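Local coordinates for protein NTF2-like nuclease/anti-CRISPR (Clostridia bacterium, PDB 7JTA) that acts as an anti-CRISPR that impairs SpyCas9 activity, relieves DNA torsion in target plasmids and is a putative nuclease, at residues A[7-12]-A[26-31]; A[19-24]-A[40-45]. All blocks are in the same frame, centred on the assembly; numbering follows the deposited sequence.

Contact 1 of 2, residues A[7-12]-A[26-31]; sequences VVEETR and ILVDDG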
loop_
_atom_site.group_PDB
_atom_site.type_symbol
_atom_site.label_atom_id
_atom_site.label_comp_id
_atom_site.label_asym_id
_atom_site.label_seq_id
_atom_site.Cartn_x
_atom_site.Cartn_y
_atom_site.Cartn_z
ATOM N N VAL A 7 -5.375 8.204 -17.191
ATOM C CA VAL A 7 -5.212 9.634 -16.963
ATOM C C VAL A 7 -4.756 9.873 -15.532
ATOM O O VAL A 7 -5.396 9.410 -14.582
ATOM C CB VAL A 7 -6.516 10.401 -17.251
ATOM C CG1 VAL A 7 -6.512 11.744 -16.538
ATOM C CG2 VAL A 7 -6.696 10.587 -18.746
ATOM N N VAL A 8 -3.654 10.604 -15.385
ATOM C CA VAL A 8 -3.202 11.066 -14.076
ATOM C C VAL A 8 -3.987 12.322 -13.716
ATOM O O VAL A 8 -3.953 13.320 -14.444
ATOM C CB VAL A 8 -1.691 11.331 -14.067
ATOM C CG1 VAL A 8 -1.261 11.865 -12.712
ATOM C CG2 VAL A 8 -0.933 10.059 -14.405
ATOM N N GLU A 9 -4.697 12.273 -12.594
ATOM C CA GLU A 9 -5.607 13.335 -12.189
ATOM C C GLU A 9 -5.042 14.224 -11.090
ATOM O O GLU A 9 -5.436 15.391 -10.984
ATOM C CB GLU A 9 -6.935 12.721 -11.722
ATOM C CG GLU A 9 -7.855 13.656 -10.962
ATOM C CD GLU A 9 -8.977 12.907 -10.261
ATOM O OE1 GLU A 9 -9.705 12.150 -10.941
ATOM O OE2 GLU A 9 -9.133 13.074 -9.032
ATOM N N GLU A 10 -4.122 13.708 -10.279
ATOM C CA GLU A 10 -3.585 14.461 -9.158
ATOM C C GLU A 10 -2.265 13.834 -8.743
ATOM O O GLU A 10 -2.108 12.613 -8.802
ATOM C CB GLU A 10 -4.568 14.476 -7.982
ATOM C CG GLU A 10 -4.191 15.422 -6.855
ATOM C CD GLU A 10 -3.627 14.698 -5.647
ATOM O OE1 GLU A 10 -2.973 13.650 -5.828
ATOM O OE2 GLU A 10 -3.839 15.176 -4.514
ATOM N N THR A 11 -1.319 14.677 -8.339
ATOM C CA THR A 11 -0.053 14.240 -7.773
ATOM C C THR A 11 0.179 14.987 -6.470
ATOM O O THR A 11 -0.327 16.095 -6.281
ATOM C CB THR A 11 1.115 14.491 -8.748
ATOM O OG1 THR A 11 1.032 13.579 -9.847
ATOM C CG2 THR A 11 2.454 14.319 -8.058
ATOM N N ARG A 12 0.939 14.375 -5.566
ATOM C CA ARG A 12 1.128 14.992 -4.263
ATOM C C ARG A 12 2.418 14.490 -3.632
ATOM O O ARG A 12 2.733 13.301 -3.699
ATOM C CB ARG A 12 -0.058 14.728 -3.336
ATOM C CG ARG A 12 -0.123 15.698 -2.182
ATOM C CD ARG A 12 -1.541 15.901 -1.730
ATOM N NE ARG A 12 -2.135 14.636 -1.328
ATOM C CZ ARG A 12 -2.037 14.133 -0.103
ATOM N NH1 ARG A 12 -1.375 14.801 0.833
ATOM N NH2 ARG A 12 -2.599 12.967 0.187
ATOM N N ILE A 26 -3.267 10.092 -8.189
ATOM C CA ILE A 26 -4.613 9.572 -8.378
ATOM C C ILE A 26 -4.771 9.265 -9.857
ATOM O O ILE A 26 -4.708 10.171 -10.694
ATOM C CB ILE A 26 -5.679 10.568 -7.906
ATOM C CG1 ILE A 26 -5.481 10.898 -6.426
ATOM C CG2 ILE A 26 -7.061 9.990 -8.134
ATOM C CD1 ILE A 26 -5.391 9.687 -5.531
ATOM N N LEU A 27 -4.953 7.990 -10.183
ATOM C CA LEU A 27 -5.112 7.546 -11.559
ATOM C C LEU A 27 -6.571 7.226 -11.843
ATOM O O LEU A 27 -7.291 6.729 -10.972
ATOM C CB LEU A 27 -4.248 6.313 -11.830
ATOM C CG LEU A 27 -2.788 6.423 -11.388
ATOM C CD1 LEU A 27 -2.002 5.197 -11.817
ATOM C CD2 LEU A 27 -2.149 7.691 -11.933
ATOM N N VAL A 28 -7.009 7.523 -13.062
ATOM C CA VAL A 28 -8.336 7.151 -13.534
ATOM C C VAL A 28 -8.173 6.389 -14.840
ATOM O O VAL A 28 -7.637 6.930 -15.815
ATOM C CB VAL A 28 -9.253 8.367 -13.729
ATOM C CG1 VAL A 28 -10.557 7.933 -14.371
ATOM C CG2 VAL A 28 -9.526 9.040 -12.399
ATOM N N ASP A 29 -8.619 5.135 -14.853
ATOM C CA ASP A 29 -8.564 4.296 -16.041
ATOM C C ASP A 29 -9.888 3.567 -16.182
ATOM O O ASP A 29 -10.370 2.968 -15.216
ATOM C CB ASP A 29 -7.411 3.289 -15.974
ATOM C CG ASP A 29 -7.169 2.596 -17.302
ATOM O OD1 ASP A 29 -6.129 1.919 -17.440
ATOM O OD2 ASP A 29 -7.997 2.767 -18.224
ATOM N N ASP A 30 -10.472 3.627 -17.377
ATOM C CA ASP A 30 -11.730 2.942 -17.669
ATOM C C ASP A 30 -12.792 3.247 -16.611
ATOM O O ASP A 30 -13.565 2.377 -16.206
ATOM C CB ASP A 30 -11.509 1.433 -17.807
ATOM N N GLY A 31 -12.829 4.499 -16.155
ATOM C CA GLY A 31 -13.862 4.945 -15.243
ATOM C C GLY A 31 -13.627 4.630 -13.781
ATOM O O GLY A 31 -14.502 4.918 -12.954
#
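Glu9 turns its CG away from the backbone N (chi1 166°) and stays extended through chi2, which carries its carboxylate across onto Ile26 and Val28. OE1 of Glu9 reaches CG2 of Val28 at 3.4 Å, while OE2 lies 3.8 Å from CG2 of Ile26; the carboxylate thus spans two branched side chains, and its charge is met by Arg33 on strand 32-42. CB of Glu10 already lies beside CG1 of Ile26, and a bend at chi2 (-104°) brings OE1 back to the same methylene, 3.8 Å away. Ile26 therefore offers one branch to each glutamate. Strands 7-16 and 20-29 form an antiparallel hairpin here, interrupted by a beta bulge: Glu9 N donates to Ile26 O (2.8 Å), whereas Ile26 N donates to Glu10 O (2.8 Å), placing two residues opposite one. A helix-like psi at Glu9 (-26°) kinks the strand; the first bond of its side chain points toward strand 20-29, and only the carboxylate ends up over Ile26 and Val28. Beyond the bulge the pairing is regular, Val7 and Val28 exchanging two bonds, of which Val28 N to Val7 O measures 2.9 Å. On the other face Val8 and Leu27 run alongside each other from neighbouring strands, CG2 of Val8 3.6 Å from CD2 of Leu27. Leu27 also touches Met6 and Gln36, and Arg33, Arg35 and Ile59 press on Ile26.

Contact 2 of 2, residues A[19-24]-A[40-45]; sequences DCVVIE and GIKDEN
Val21 and Gly40 are joined by two backbone hydrogen bonds, Gly40 N to Val21 O at 2.8 Å and the longer Val21 N to Gly40 O at 3.2 Å. A third, Lys42 N to Asp19 O (2.9 Å), carries the pairing one residue beyond the start of strand 20-29, opposite Lys42 at the end of strand 32-42, with Cys20 and Ile41 as the non-hydrogen-bonded pair in between. Gly40 O also takes a CA-H...O contact from Cys20 CA. Apolar contacts divide between the two faces. On one, SG of Cys20 meets CD1 of Ile41 at 3.9 Å, and the same sulfur forms a disulfide with Cys20 of the third subunit, tying the two chains covalently. On the other, Gly40 bears no side chain, and its backbone is approached by Val21 and Ile23; with chi1 at 50°, CG1 of Val21 sits between its own N and carbonyl carbon and comes 4.1 Å from Gly40 CA. The aliphatic part of Lys42 lies over the Asp19 carbonyl, CB nearest at 3.2 Å from Asp19 O. A bend at chi3 (68°) leads to the charged NZ, which bonds Thr17 O and forms a salt bridge with Glu16. Strand 20-29 lies between strands 7-16 and 32-42 in this meander: Val21 touches Asp13 and Glu16 on the first strand and Ile48 on strand 48-58, while Ile41 packs on Thr17 of the third subunit.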
loop_
_atom_site.group_PDB
_atom_site.type_symbol
_atom_site.label_atom_id
_atom_site.label_comp_id
_atom_site.label_asym_id
_atom_site.label_seq_id
_atom_site.Cartn_x
_atom_site.Cartn_y
_atom_site.Cartn_z
ATOM N N ASP A 19 17.497 13.322 -1.278
ATOM C CA ASP A 19 17.691 12.341 -2.335
ATOM C C ASP A 19 16.416 11.663 -2.819
ATOM O O ASP A 19 16.352 11.289 -3.990
ATOM C CB ASP A 19 18.685 11.270 -1.872
ATOM C CG ASP A 19 20.085 11.825 -1.674
ATOM O OD1 ASP A 19 20.491 12.707 -2.462
ATOM O OD2 ASP A 19 20.778 11.385 -0.730
ATOM N N CYS A 20 15.409 11.474 -1.967
ATOM C CA CYS A 20 14.213 10.745 -2.370
ATOM C C CYS A 20 12.945 11.472 -1.932
ATOM O O CYS A 20 12.945 12.250 -0.976
ATOM C CB CYS A 20 14.249 9.311 -1.836
ATOM S SG CYS A 20 15.445 8.295 -2.753
ATOM N N VAL A 21 11.858 11.200 -2.657
ATOM C CA VAL A 21 10.539 11.754 -2.365
ATOM C C VAL A 21 9.481 10.669 -2.544
ATOM O O VAL A 21 9.523 9.900 -3.509
ATOM C CB VAL A 21 10.234 12.967 -3.267
ATOM C CG1 VAL A 21 10.505 12.620 -4.716
ATOM C CG2 VAL A 21 8.796 13.417 -3.085
ATOM N N VAL A 22 8.539 10.600 -1.607
ATOM C CA VAL A 22 7.399 9.694 -1.709
ATOM C C VAL A 22 6.265 10.419 -2.424
ATOM O O VAL A 22 5.747 11.422 -1.924
ATOM C CB VAL A 22 6.948 9.203 -0.327
ATOM C CG1 VAL A 22 5.661 8.415 -0.454
ATOM C CG2 VAL A 22 8.033 8.352 0.301
ATOM N N ILE A 23 5.863 9.899 -3.583
ATOM C CA ILE A 23 4.861 10.527 -4.435
ATOM C C ILE A 23 3.544 9.770 -4.337
ATOM O O ILE A 23 3.525 8.541 -4.216
ATOM C CB ILE A 23 5.322 10.582 -5.905
ATOM C CG1 ILE A 23 6.660 11.308 -6.032
ATOM C CG2 ILE A 23 4.264 11.250 -6.760
ATOM C CD1 ILE A 23 7.231 11.268 -7.430
ATOM N N GLU A 24 2.445 10.515 -4.372
ATOM C CA GLU A 24 1.106 9.967 -4.532
ATOM C C GLU A 24 0.518 10.469 -5.839
ATOM O O GLU A 24 0.672 11.643 -6.186
ATOM C CB GLU A 24 0.174 10.366 -3.398
ATOM C CG GLU A 24 -1.279 10.383 -3.850
ATOM C CD GLU A 24 -2.205 11.031 -2.850
ATOM O OE1 GLU A 24 -2.728 12.124 -3.151
ATOM O OE2 GLU A 24 -2.386 10.462 -1.754
ATOM N N GLY A 40 10.279 8.527 -5.843
ATOM C CA GLY A 40 11.053 9.201 -6.871
ATOM C C GLY A 40 12.503 9.334 -6.431
ATOM O O GLY A 40 12.786 9.573 -5.257
ATOM N N ILE A 41 13.411 9.143 -7.381
ATOM C CA ILE A 41 14.846 9.223 -7.133
ATOM C C ILE A 41 15.349 10.550 -7.683
ATOM O O ILE A 41 15.137 10.865 -8.861
ATOM C CB ILE A 41 15.594 8.047 -7.781
ATOM C CG1 ILE A 41 14.851 6.733 -7.532
ATOM C CG2 ILE A 41 17.010 7.965 -7.243
ATOM C CD1 ILE A 41 14.807 6.313 -6.085
ATOM N N LYS A 42 16.006 11.331 -6.833
ATOM C CA LYS A 42 16.482 12.655 -7.195
ATOM C C LYS A 42 17.991 12.641 -7.393
ATOM O O LYS A 42 18.717 11.916 -6.706
ATOM C CB LYS A 42 16.092 13.680 -6.125
ATOM C CG LYS A 42 14.594 13.953 -6.076
ATOM C CD LYS A 42 14.155 14.507 -4.730
ATOM C CE LYS A 42 14.698 15.902 -4.490
ATOM N NZ LYS A 42 14.423 16.347 -3.096
ATOM N N ASP A 43 18.458 13.443 -8.350
ATOM C CA ASP A 43 19.880 13.568 -8.627
ATOM C C ASP A 43 20.453 14.722 -7.802
ATOM O O ASP A 43 19.809 15.238 -6.885
ATOM C CB ASP A 43 20.117 13.743 -10.129
ATOM C CG ASP A 43 19.514 15.026 -10.679
ATOM O OD1 ASP A 43 19.617 15.249 -11.903
ATOM O OD2 ASP A 43 18.961 15.824 -9.893
ATOM N N GLU A 44 21.680 15.143 -8.119
ATOM C CA GLU A 44 22.296 16.228 -7.361
ATOM C C GLU A 44 21.555 17.547 -7.551
ATOM O O GLU A 44 21.570 18.396 -6.652
ATOM C CB GLU A 44 23.764 16.381 -7.763
ATOM N N ASN A 45 20.896 17.737 -8.692
ATOM C CA ASN A 45 20.202 18.982 -8.987
ATOM C C ASN A 45 18.777 19.012 -8.447
ATOM O O ASN A 45 18.037 19.957 -8.742
ATOM C CB ASN A 45 20.181 19.232 -10.497
ATOM C CG ASN A 45 21.569 19.419 -11.077
ATOM O OD1 ASN A 45 22.412 20.109 -10.500
ATOM N ND2 ASN A 45 21.815 18.804 -12.228
#

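Contact 1 and contact 2 lie on two successive hairpins of one four-stranded antiparallel sheet and share strand 20-29: contact 1 uses its later part against strand 7-16, contact 2 its earlier part against strand 32-42, though both neighbours run along it. Their centres are 20 Å apart, on opposite sides of the chain's centre, yet they meet around Glu24. Arg12 NE forms a salt bridge with Glu24 OE1 at 3.2 Å, and Glu10 OE1 approaches the same oxygen; the arginine probably offsets the repulsion between these carboxylates, and Arg35 pairs with Glu24 as well. Thr11 CG2 packs on Ile23 CG2 at 3.8 Å. Arg12 NH1 hydrogen-bonds Ile59 O of a second copy of the protein, whereas contact 2 faces a third copy.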